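Local coordinates for putative sugar binding protein (Bacteroides vulgatus ATCC 8482, PDB 3KEZ) that probably binds sugars at the bacterial outer membrane as a SusD-family nutrient-binding protein, and carries a calcium ion, at residues V45-V50 against H397-V402; M407-I412 against M429-N434; S159-N164 against D448-M453. All blocks are in the same frame, centred on the assembly; numbering follows the deposited sequence.

Contact 1 (V45-V50 against H397-V402); sequences VYYGDV and HRMYDV
Gly48 on helix 43-50 and Met399 in the first turn of helix 398-403 meet in a buried helix-to-helix contact, centred about 8 Å from the centre of the chain. The short axes cross at 58°. Because Gly48 has no side chain to hold the helices apart, backbone reaches backbone, with Gly48 CA 5.0 Å from Met399 CA. Met399 N donates to Gly48 O over 2.8 Å in a nearly straight bond (171°) lying in the carbonyl plane, giving an N-H at the helix start an acceptor outside its own helix. Next to it, water 1 donates to Asp49 OD1 and accepts from His397 N (2.9 Å). The same carboxylate oxygen takes the N-H of Ala394, which ties Asp49 to the approach of helix 398-403.

Apolar groups close the other flank. With CG anti to the backbone N (chi1 -176°), the Tyr47 ring extends beside the second helix, and the methyl CE of the twice-bent Met399 reaches its CE2 at 3.5 Å. The Tyr400 side chain runs roughly perpendicular to that of Tyr47, its CZ 3.8 Å from Tyr47 CD2, while Tyr47 OH bonds to Ile438 O. Around the two helices, Tyr46, Asp49 and Val50 touch Met284 of strand 284-286, and His397 and Tyr400 rest on Arg204 and Tyr208 of helix 195-209.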
loop_
_atom_site.group_PDB
_atom_site.type_symbol
_atom_site.label_atom_id
_atom_site.label_comp_id
_atom_site.label_asym_id
_atom_site.label_seq_id
_atom_site.Cartn_x
_atom_site.Cartn_y
_atom_site.Cartn_z
ATOM N N VAL A 45 -4.362 4.558 -1.152
ATOM C CA VAL A 45 -3.458 4.686 -0.045
ATOM C C VAL A 45 -4.205 4.882 1.251
ATOM O O VAL A 45 -3.986 4.154 2.200
ATOM C CB VAL A 45 -2.400 5.778 -0.286
ATOM C CG1 VAL A 45 -1.359 5.766 0.844
ATOM C CG2 VAL A 45 -1.704 5.507 -1.654
ATOM N N TYR A 46 -5.096 5.870 1.325
ATOM C CA TYR A 46 -5.658 6.189 2.608
ATOM C C TYR A 46 -6.625 5.153 3.163
ATOM O O TYR A 46 -6.897 5.165 4.358
ATOM C CB TYR A 46 -6.271 7.586 2.659
ATOM C CG TYR A 46 -7.550 7.872 1.871
ATOM C CD1 TYR A 46 -8.740 7.279 2.190
ATOM C CD2 TYR A 46 -7.561 8.838 0.896
ATOM C CE1 TYR A 46 -9.909 7.594 1.497
ATOM C CE2 TYR A 46 -8.720 9.152 0.185
ATOM C CZ TYR A 46 -9.892 8.554 0.522
ATOM O OH TYR A 46 -11.051 8.890 -0.151
ATOM N N TYR A 47 -7.175 4.307 2.306
ATOM C CA TYR A 47 -8.219 3.334 2.726
ATOM C C TYR A 47 -7.816 2.590 4.010
ATOM O O TYR A 47 -8.538 2.605 5.013
ATOM C CB TYR A 47 -8.521 2.344 1.599
ATOM C CG TYR A 47 -9.639 1.365 1.896
ATOM C CD1 TYR A 47 -10.954 1.744 1.809
ATOM C CD2 TYR A 47 -9.360 0.046 2.284
ATOM C CE1 TYR A 47 -11.985 0.843 2.096
ATOM C CE2 TYR A 47 -10.376 -0.841 2.586
ATOM C CZ TYR A 47 -11.673 -0.460 2.454
ATOM O OH TYR A 47 -12.667 -1.372 2.709
ATOM N N GLY A 48 -6.616 2.017 4.016
ATOM C CA GLY A 48 -6.208 1.196 5.146
ATOM C C GLY A 48 -5.864 1.978 6.415
ATOM O O GLY A 48 -5.647 1.371 7.486
ATOM N N ASP A 49 -5.762 3.306 6.303
ATOM C CA ASP A 49 -5.477 4.137 7.477
ATOM C C ASP A 49 -6.773 4.588 8.179
ATOM O O ASP A 49 -6.933 4.368 9.394
ATOM C CB ASP A 49 -4.629 5.366 7.095
ATOM C CG ASP A 49 -3.168 5.014 6.796
ATOM O OD1 ASP A 49 -2.425 4.602 7.716
ATOM O OD2 ASP A 49 -2.737 5.192 5.651
ATOM N N VAL A 50 -7.712 5.178 7.426
ATOM C CA VAL A 50 -8.892 5.766 8.069
ATOM C C VAL A 50 -9.930 4.727 8.458
ATOM O O VAL A 50 -10.823 5.036 9.209
ATOM C CB VAL A 50 -9.548 6.876 7.267
ATOM C CG1 VAL A 50 -8.499 7.951 6.981
ATOM C CG2 VAL A 50 -10.182 6.336 5.970
ATOM N N HIS A 397 -1.570 0.878 5.547
ATOM C CA HIS A 397 -1.419 -0.482 6.100
ATOM C C HIS A 397 -2.298 -0.877 7.307
ATOM O O HIS A 397 -2.667 -2.055 7.447
ATOM C CB HIS A 397 0.025 -0.667 6.511
ATOM C CG HIS A 397 0.958 -0.723 5.350
ATOM N ND1 HIS A 397 1.489 -1.905 4.873
ATOM C CD2 HIS A 397 1.420 0.258 4.534
ATOM C CE1 HIS A 397 2.251 -1.648 3.825
ATOM N NE2 HIS A 397 2.239 -0.342 3.609
ATOM N N ARG A 398 -2.568 0.058 8.216
ATOM C CA ARG A 398 -2.968 -0.353 9.578
ATOM C C ARG A 398 -4.198 -1.274 9.646
ATOM O O ARG A 398 -4.123 -2.300 10.303
ATOM C CB ARG A 398 -3.175 0.860 10.492
ATOM C CG ARG A 398 -3.613 0.559 11.924
ATOM C CD ARG A 398 -2.622 -0.225 12.749
ATOM N NE ARG A 398 -3.167 -0.492 14.087
ATOM C CZ ARG A 398 -2.630 -1.322 14.976
ATOM N NH1 ARG A 398 -1.500 -2.004 14.720
ATOM N NH2 ARG A 398 -3.238 -1.494 16.128
HETATM N N MSE A 399 -5.325 -0.904 9.034
HETATM C CA MSE A 399 -6.529 -1.710 9.226
HETATM C C MSE A 399 -6.236 -3.124 8.764
HETATM O O MSE A 399 -6.521 -4.097 9.463
HETATM C CB MSE A 399 -7.738 -1.126 8.511
HETATM C CG MSE A 399 -8.975 -1.975 8.615
HETATM SE SE MSE A 399 -9.089 -3.343 7.223
HETATM C CE MSE A 399 -9.271 -2.222 5.661
ATOM N N TYR A 400 -5.620 -3.250 7.601
ATOM C CA TYR A 400 -5.366 -4.560 7.031
ATOM C C TYR A 400 -4.488 -5.423 7.950
ATOM O O TYR A 400 -4.711 -6.647 8.068
ATOM C CB TYR A 400 -4.623 -4.417 5.710
ATOM C CG TYR A 400 -5.355 -3.768 4.580
ATOM C CD1 TYR A 400 -6.567 -4.291 4.113
ATOM C CD2 TYR A 400 -4.784 -2.696 3.872
ATOM C CE1 TYR A 400 -7.202 -3.726 2.989
ATOM C CE2 TYR A 400 -5.416 -2.134 2.737
ATOM C CZ TYR A 400 -6.632 -2.665 2.313
ATOM O OH TYR A 400 -7.273 -2.154 1.219
ATOM N N ASP A 401 -3.484 -4.781 8.570
ATOM C CA ASP A 401 -2.539 -5.494 9.430
ATOM C C ASP A 401 -3.147 -6.027 10.711
ATOM O O ASP A 401 -2.740 -7.075 11.215
ATOM C CB ASP A 401 -1.338 -4.605 9.767
ATOM C CG ASP A 401 -0.463 -4.322 8.562
ATOM O OD1 ASP A 401 -0.402 -5.183 7.641
ATOM O OD2 ASP A 401 0.159 -3.215 8.526
ATOM N N VAL A 402 -4.096 -5.298 11.268
ATOM C CA VAL A 402 -4.845 -5.823 12.387
ATOM C C VAL A 402 -5.772 -6.972 11.913
ATOM O O VAL A 402 -5.724 -8.120 12.449
ATOM C CB VAL A 402 -5.682 -4.700 13.028
ATOM C CG1 VAL A 402 -6.486 -5.258 14.200
ATOM C CG2 VAL A 402 -4.752 -3.581 13.521
HETATM O O HOH W 1 -0.726 2.656 7.636
#

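Contact 2 (M407-I412 against M429-N434); sequences MTVKRI and MEYDWN. With EDO (1,2-ethanediol), chain I.
Tyr431 holds CG between its backbone N and carbonyl carbon (chi1 42°), which folds the ring back across the strand pair toward Val409. Val409 in turn sets CG1 anti to its own N (chi1 173°), bringing that methyl 3.4 Å from Tyr431 CZ. These two residues are the hydrogen-bonded pair of a short antiparallel ribbon: Val409 N gives to Tyr431 O at 2.7 Å, and Tyr431 N returns a bond to Val409 O at 2.9 Å. Two residues further along, Arg411 N donates to Met429 O. The doubly bent selenomethionine chain of Met429 brings its CE methyl to 3.2 Å from Arg411 O.

Arg411 runs extended from CG to NE and lies on the same side as the tyrosine. Tyr431 OH sits over one face of the guanidinium, whose plane stands 86° from the ring. The angles are too poor for a hydrogen bond here; Tyr431 OH bonds instead to Thr51 O, Arg411 NE to Gly52 O, and Arg411 NH1 to Tyr68 O and Tyr428 O. On the opposite, exposed face, Lys410 CG packs 3.7 Å from Glu430 CD, and the charged ends stay beyond salt-bridge range.

Past the strand, Asp432 OD1 accepts from Asn434 N at 2.8 Å, while its OD2 takes a bond from a 1,2-ethanediol that probably came from the crystallisation liquor. The arrangement is a two-stranded antiparallel ribbon, its strands joined by a long irregular loop, with an Asx turn where the second strand ends.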
loop_
_atom_site.group_PDB
_atom_site.type_symbol
_atom_site.label_atom_id
_atom_site.label_comp_id
_atom_site.label_asym_id
_atom_site.label_seq_id
_atom_site.Cartn_x
_atom_site.Cartn_y
_atom_site.Cartn_z
HETATM N N MSE A 407 -7.127 -10.059 14.486
HETATM C CA MSE A 407 -7.189 -9.177 15.597
HETATM C C MSE A 407 -8.366 -8.224 15.432
HETATM O O MSE A 407 -8.912 -8.073 14.336
HETATM C CB MSE A 407 -5.866 -8.440 15.752
HETATM C CG MSE A 407 -4.718 -9.355 16.103
HETATM SE SE MSE A 407 -3.058 -8.409 15.938
HETATM C CE MSE A 407 -1.863 -9.705 16.585
ATOM N N THR A 408 -8.791 -7.621 16.539
ATOM C CA THR A 408 -9.913 -6.683 16.542
ATOM C C THR A 408 -9.359 -5.254 16.460
ATOM O O THR A 408 -8.540 -4.862 17.286
ATOM C CB THR A 408 -10.757 -6.842 17.816
ATOM O OG1 THR A 408 -11.126 -8.229 17.969
ATOM C CG2 THR A 408 -12.034 -5.957 17.805
ATOM N N VAL A 409 -9.807 -4.477 15.460
ATOM C CA VAL A 409 -9.550 -3.028 15.445
ATOM C C VAL A 409 -10.342 -2.382 16.593
ATOM O O VAL A 409 -11.574 -2.544 16.702
ATOM C CB VAL A 409 -9.904 -2.402 14.090
ATOM C CG1 VAL A 409 -9.788 -0.854 14.132
ATOM C CG2 VAL A 409 -9.041 -3.052 12.908
ATOM N N LYS A 410 -9.648 -1.683 17.479
ATOM C CA LYS A 410 -10.313 -1.037 18.624
ATOM C C LYS A 410 -9.946 0.457 18.649
ATOM O O LYS A 410 -8.841 0.807 18.996
ATOM C CB LYS A 410 -9.896 -1.729 19.936
ATOM C CG LYS A 410 -10.559 -3.107 20.080
ATOM C CD LYS A 410 -10.144 -3.869 21.312
ATOM C CE LYS A 410 -10.798 -5.242 21.402
ATOM N NZ LYS A 410 -10.540 -5.884 22.720
ATOM N N ARG A 411 -10.853 1.307 18.175
ATOM C CA ARG A 411 -10.729 2.756 18.301
ATOM C C ARG A 411 -10.951 3.139 19.770
ATOM O O ARG A 411 -11.897 2.658 20.387
ATOM C CB ARG A 411 -11.757 3.446 17.400
ATOM C CG ARG A 411 -11.446 3.250 15.923
ATOM C CD ARG A 411 -12.598 3.577 15.058
ATOM N NE ARG A 411 -12.206 3.604 13.658
ATOM C CZ ARG A 411 -13.034 3.798 12.646
ATOM N NH1 ARG A 411 -14.361 3.954 12.828
ATOM N NH2 ARG A 411 -12.528 3.857 11.432
ATOM N N ILE A 412 -10.046 3.957 20.313
ATOM C CA ILE A 412 -10.040 4.327 21.738
ATOM C C ILE A 412 -10.429 5.803 21.873
ATOM O O ILE A 412 -9.787 6.694 21.298
ATOM C CB ILE A 412 -8.645 4.124 22.392
ATOM C CG1 ILE A 412 -7.970 2.835 21.897
ATOM C CG2 ILE A 412 -8.750 4.116 23.921
ATOM C CD1 ILE A 412 -8.792 1.613 22.086
HETATM N N MSE A 429 -16.621 1.417 16.715
HETATM C CA MSE A 429 -15.430 1.576 17.531
HETATM C C MSE A 429 -14.578 0.296 17.670
HETATM O O MSE A 429 -13.375 0.380 17.863
HETATM C CB MSE A 429 -15.797 2.159 18.884
HETATM C CG MSE A 429 -16.472 3.569 18.794
HETATM SE SE MSE A 429 -15.201 4.921 18.327
HETATM C CE MSE A 429 -14.133 4.945 19.947
ATOM N N GLU A 430 -15.174 -0.880 17.517
ATOM C CA GLU A 430 -14.434 -2.120 17.622
ATOM C C GLU A 430 -14.964 -3.040 16.552
ATOM O O GLU A 430 -16.162 -3.159 16.418
ATOM C CB GLU A 430 -14.589 -2.777 19.007
ATOM C CG GLU A 430 -14.226 -1.856 20.207
ATOM C CD GLU A 430 -13.926 -2.605 21.533
ATOM O OE1 GLU A 430 -14.373 -3.758 21.723
ATOM O OE2 GLU A 430 -13.250 -2.005 22.398
ATOM N N TYR A 431 -14.085 -3.676 15.789
ATOM C CA TYR A 431 -14.525 -4.605 14.728
ATOM C C TYR A 431 -13.355 -5.508 14.272
ATOM O O TYR A 431 -12.181 -5.165 14.411
ATOM C CB TYR A 431 -15.116 -3.828 13.539
ATOM C CG TYR A 431 -14.317 -2.584 13.173
ATOM C CD1 TYR A 431 -14.606 -1.351 13.766
ATOM C CD2 TYR A 431 -13.263 -2.647 12.253
ATOM C CE1 TYR A 431 -13.848 -0.193 13.454
ATOM C CE2 TYR A 431 -12.509 -1.528 11.938
ATOM C CZ TYR A 431 -12.800 -0.284 12.558
ATOM O OH TYR A 431 -12.058 0.858 12.250
ATOM N N ASP A 432 -13.717 -6.653 13.724
ATOM C CA ASP A 432 -12.784 -7.673 13.317
ATOM C C ASP A 432 -13.210 -8.165 11.943
ATOM O O ASP A 432 -14.044 -7.547 11.333
ATOM C CB ASP A 432 -12.751 -8.803 14.347
ATOM C CG ASP A 432 -14.116 -9.429 14.602
ATOM O OD1 ASP A 432 -15.014 -9.465 13.701
ATOM O OD2 ASP A 432 -14.294 -9.912 15.735
ATOM N N TRP A 433 -12.667 -9.291 11.480
ATOM C CA TRP A 433 -12.972 -9.795 10.139
ATOM C C TRP A 433 -14.396 -10.329 9.952
ATOM O O TRP A 433 -14.742 -10.773 8.852
ATOM C CB TRP A 433 -11.906 -10.797 9.678
ATOM C CG TRP A 433 -11.761 -12.077 10.509
ATOM C CD1 TRP A 433 -12.715 -12.698 11.279
ATOM C CD2 TRP A 433 -10.602 -12.903 10.570
ATOM N NE1 TRP A 433 -12.200 -13.845 11.850
ATOM C CE2 TRP A 433 -10.897 -13.983 11.429
ATOM C CE3 TRP A 433 -9.326 -12.815 10.004
ATOM C CZ2 TRP A 433 -9.970 -14.967 11.707
ATOM C CZ3 TRP A 433 -8.415 -13.798 10.271
ATOM C CH2 TRP A 433 -8.726 -14.852 11.117
ATOM N N ASN A 434 -15.229 -10.226 10.995
ATOM C CA ASN A 434 -16.634 -10.554 10.866
ATOM C C ASN A 434 -17.450 -9.324 10.536
ATOM O O ASN A 434 -18.622 -9.455 10.280
ATOM C CB ASN A 434 -17.168 -11.238 12.125
ATOM C CG ASN A 434 -16.490 -12.565 12.384
ATOM O OD1 ASN A 434 -16.589 -13.463 11.565
ATOM N ND2 ASN A 434 -15.763 -12.678 13.502
HETATM C C1 EDO I . -16.994 -11.955 16.471
HETATM O O1 EDO I . -16.807 -10.686 15.843
HETATM C C2 EDO I . -17.109 -11.716 17.964
HETATM O O2 EDO I . -18.353 -11.071 18.218
HETATM O O HOH W 2 -9.725 -9.739 12.440
#

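Contact 3 (S159-N164 against D448-M453); sequences SKPARN and DANPNM
Asn450 and Asn452 reach from the end of helix 444-449 to two successive carbonyls of the loop 159-164. Asn452 ND2 meets Lys160 O at 2.6 Å, with the oxygen close to the amide plane and the amide in the carbonyl plane. Asn450 ND2 donates to Pro161 O at 2.7 Å, the oxygen tilted from the amide plane, and also bonds to Glu446 OE2. Asn450 CG lies anti to its backbone N (chi1 -172°), which sends the amide out to the loop.

The other end of the Asn450 amide works within its own segment: OD1 accepts from Asn452 N at 2.9 Å, an Asx turn inside the type I turn from Asn450 to Met453. Bonds at both ends should keep the amide from flipping, and the turn probably positions Asn452 for its own bond.

The Lys160 and Asn450 side chains run alongside each other, pointing opposite ways. The lysine packs with its aliphatic part, CG lying 3.7 Å from Pro451 CD, and its NZ goes to Ile157 O. The Met453 chain passes nearly perpendicular to that of Arg163, SE of Met453 lying 3.5 Å from Arg163 CG. The guanidinium continues to Gly147 O, Lys454 O and Asn456 OD1. Water 3 bridges the two backbones, accepting from Arg163 N and donating to Asn452 O (2.7 Å).

Two side-chain amides, one water, the aliphatic part of Lys160 and the flank of a selenomethionine thus join the segments without a salt bridge. The polar part of the contact is directional bonding to main-chain carbonyls, which should orient the loop against the turn.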
loop_
_atom_site.group_PDB
_atom_site.type_symbol
_atom_site.label_atom_id
_atom_site.label_comp_id
_atom_site.label_asym_id
_atom_site.label_seq_id
_atom_site.Cartn_x
_atom_site.Cartn_y
_atom_site.Cartn_z
ATOM N N SER A 159 -18.171 -9.584 -21.742
ATOM C CA SER A 159 -17.455 -10.124 -20.578
ATOM C C SER A 159 -18.263 -9.958 -19.305
ATOM O O SER A 159 -18.444 -8.840 -18.844
ATOM C CB SER A 159 -16.119 -9.403 -20.375
ATOM O OG SER A 159 -15.254 -9.657 -21.462
ATOM N N LYS A 160 -18.703 -11.070 -18.720
ATOM C CA LYS A 160 -19.535 -11.019 -17.525
ATOM C C LYS A 160 -19.074 -12.033 -16.471
ATOM O O LYS A 160 -19.816 -12.951 -16.112
ATOM C CB LYS A 160 -20.996 -11.229 -17.921
ATOM C CG LYS A 160 -21.752 -9.921 -18.045
ATOM C CD LYS A 160 -21.988 -9.491 -19.444
ATOM C CE LYS A 160 -22.633 -8.114 -19.472
ATOM N NZ LYS A 160 -22.874 -7.735 -20.864
ATOM N N PRO A 161 -17.831 -11.861 -15.984
ATOM C CA PRO A 161 -17.242 -12.842 -15.099
ATOM C C PRO A 161 -17.830 -12.799 -13.686
ATOM O O PRO A 161 -18.278 -11.749 -13.211
ATOM C CB PRO A 161 -15.751 -12.467 -15.105
ATOM C CG PRO A 161 -15.735 -11.028 -15.327
ATOM C CD PRO A 161 -16.973 -10.670 -16.115
ATOM N N ALA A 162 -17.837 -13.965 -13.056
ATOM C CA ALA A 162 -18.205 -14.109 -11.658
ATOM C C ALA A 162 -16.923 -13.926 -10.827
ATOM O O ALA A 162 -15.778 -14.010 -11.341
ATOM C CB ALA A 162 -18.783 -15.493 -11.405
ATOM N N ARG A 163 -17.122 -13.698 -9.533
ATOM C CA ARG A 163 -16.027 -13.495 -8.612
ATOM C C ARG A 163 -15.316 -14.838 -8.380
ATOM O O ARG A 163 -15.966 -15.864 -8.174
ATOM C CB ARG A 163 -16.579 -12.951 -7.292
ATOM C CG ARG A 163 -17.143 -11.561 -7.406
ATOM C CD ARG A 163 -17.819 -11.120 -6.133
ATOM N NE ARG A 163 -16.855 -10.831 -5.083
ATOM C CZ ARG A 163 -17.162 -10.423 -3.862
ATOM N NH1 ARG A 163 -18.425 -10.235 -3.517
ATOM N NH2 ARG A 163 -16.178 -10.210 -2.976
ATOM N N ASN A 164 -13.994 -14.850 -8.488
ATOM C CA ASN A 164 -13.212 -16.001 -8.005
ATOM C C ASN A 164 -13.059 -15.959 -6.475
ATOM O O ASN A 164 -13.445 -14.979 -5.826
ATOM C CB ASN A 164 -11.856 -15.985 -8.682
ATOM C CG ASN A 164 -11.970 -16.297 -10.138
ATOM O OD1 ASN A 164 -12.132 -15.401 -10.987
ATOM N ND2 ASN A 164 -12.003 -17.575 -10.432
ATOM N N ASP A 448 -25.114 -3.695 -11.772
ATOM C CA ASP A 448 -26.138 -3.414 -12.786
ATOM C C ASP A 448 -25.724 -4.022 -14.139
ATOM O O ASP A 448 -26.576 -4.533 -14.866
ATOM C CB ASP A 448 -26.362 -1.899 -12.959
ATOM C CG ASP A 448 -27.138 -1.235 -11.798
ATOM O OD1 ASP A 448 -27.716 -1.928 -10.935
ATOM O OD2 ASP A 448 -27.160 0.029 -11.757
ATOM N N ALA A 449 -24.431 -3.975 -14.467
ATOM C CA ALA A 449 -23.933 -4.412 -15.776
ATOM C C ALA A 449 -23.589 -5.905 -15.873
ATOM O O ALA A 449 -23.480 -6.432 -16.972
ATOM C CB ALA A 449 -22.732 -3.606 -16.160
ATOM N N ASN A 450 -23.389 -6.580 -14.741
ATOM C CA ASN A 450 -22.896 -7.966 -14.706
ATOM C C ASN A 450 -23.822 -8.803 -13.834
ATOM O O ASN A 450 -23.793 -8.683 -12.617
ATOM C CB ASN A 450 -21.471 -7.991 -14.125
ATOM C CG ASN A 450 -20.803 -9.357 -14.222
ATOM O OD1 ASN A 450 -21.442 -10.341 -14.509
ATOM N ND2 ASN A 450 -19.493 -9.403 -13.973
ATOM N N PRO A 451 -24.667 -9.648 -14.449
ATOM C CA PRO A 451 -25.559 -10.457 -13.655
ATOM C C PRO A 451 -24.869 -11.637 -13.015
ATOM O O PRO A 451 -25.508 -12.346 -12.271
ATOM C CB PRO A 451 -26.602 -10.953 -14.667
ATOM C CG PRO A 451 -26.153 -10.493 -16.012
ATOM C CD PRO A 451 -24.801 -9.926 -15.885
ATOM N N ASN A 452 -23.591 -11.879 -13.308
ATOM C CA ASN A 452 -22.861 -12.946 -12.643
ATOM C C ASN A 452 -22.085 -12.451 -11.434
ATOM O O ASN A 452 -21.345 -13.214 -10.816
ATOM C CB ASN A 452 -21.938 -13.641 -13.625
ATOM C CG ASN A 452 -22.699 -14.221 -14.809
ATOM O OD1 ASN A 452 -23.685 -14.957 -14.639
ATOM N ND2 ASN A 452 -22.241 -13.912 -16.008
HETATM N N MSE A 453 -22.303 -11.181 -11.074
HETATM C CA MSE A 453 -21.597 -10.529 -9.979
HETATM C C MSE A 453 -22.389 -10.633 -8.678
HETATM O O MSE A 453 -23.524 -10.207 -8.610
HETATM C CB MSE A 453 -21.401 -9.048 -10.323
HETATM C CG MSE A 453 -20.649 -8.270 -9.251
HETATM SE SE MSE A 453 -18.865 -8.952 -8.906
HETATM C CE MSE A 453 -18.246 -9.242 -10.664
HETATM O O HOH W 3 -19.854 -13.401 -8.513
#

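Contacts 1 and 2 are neighbours in series, their centres about 12 Å apart. Helix 398-403 is followed in the chain by strand 409-410: Val402 O lies 3.1 Å from Met407 N, probably a hydrogen bond, and Val402 CG1 packs 3.6 Å from Val409 CG2. Contact 3 stands apart, centred about 28 Å from contact 1 and 31 Å from contact 2, with nearest atoms about 11 and 12 Å away. Along the chain its segments alternate with those of contact 1 and enclose contact 2; contacts 1 and 3 each pair a segment from the first half of the chain with one from its last quarter. All three lie away from the calcium site of Asn261, Gln322, Glu325, Asp329 and Asn331.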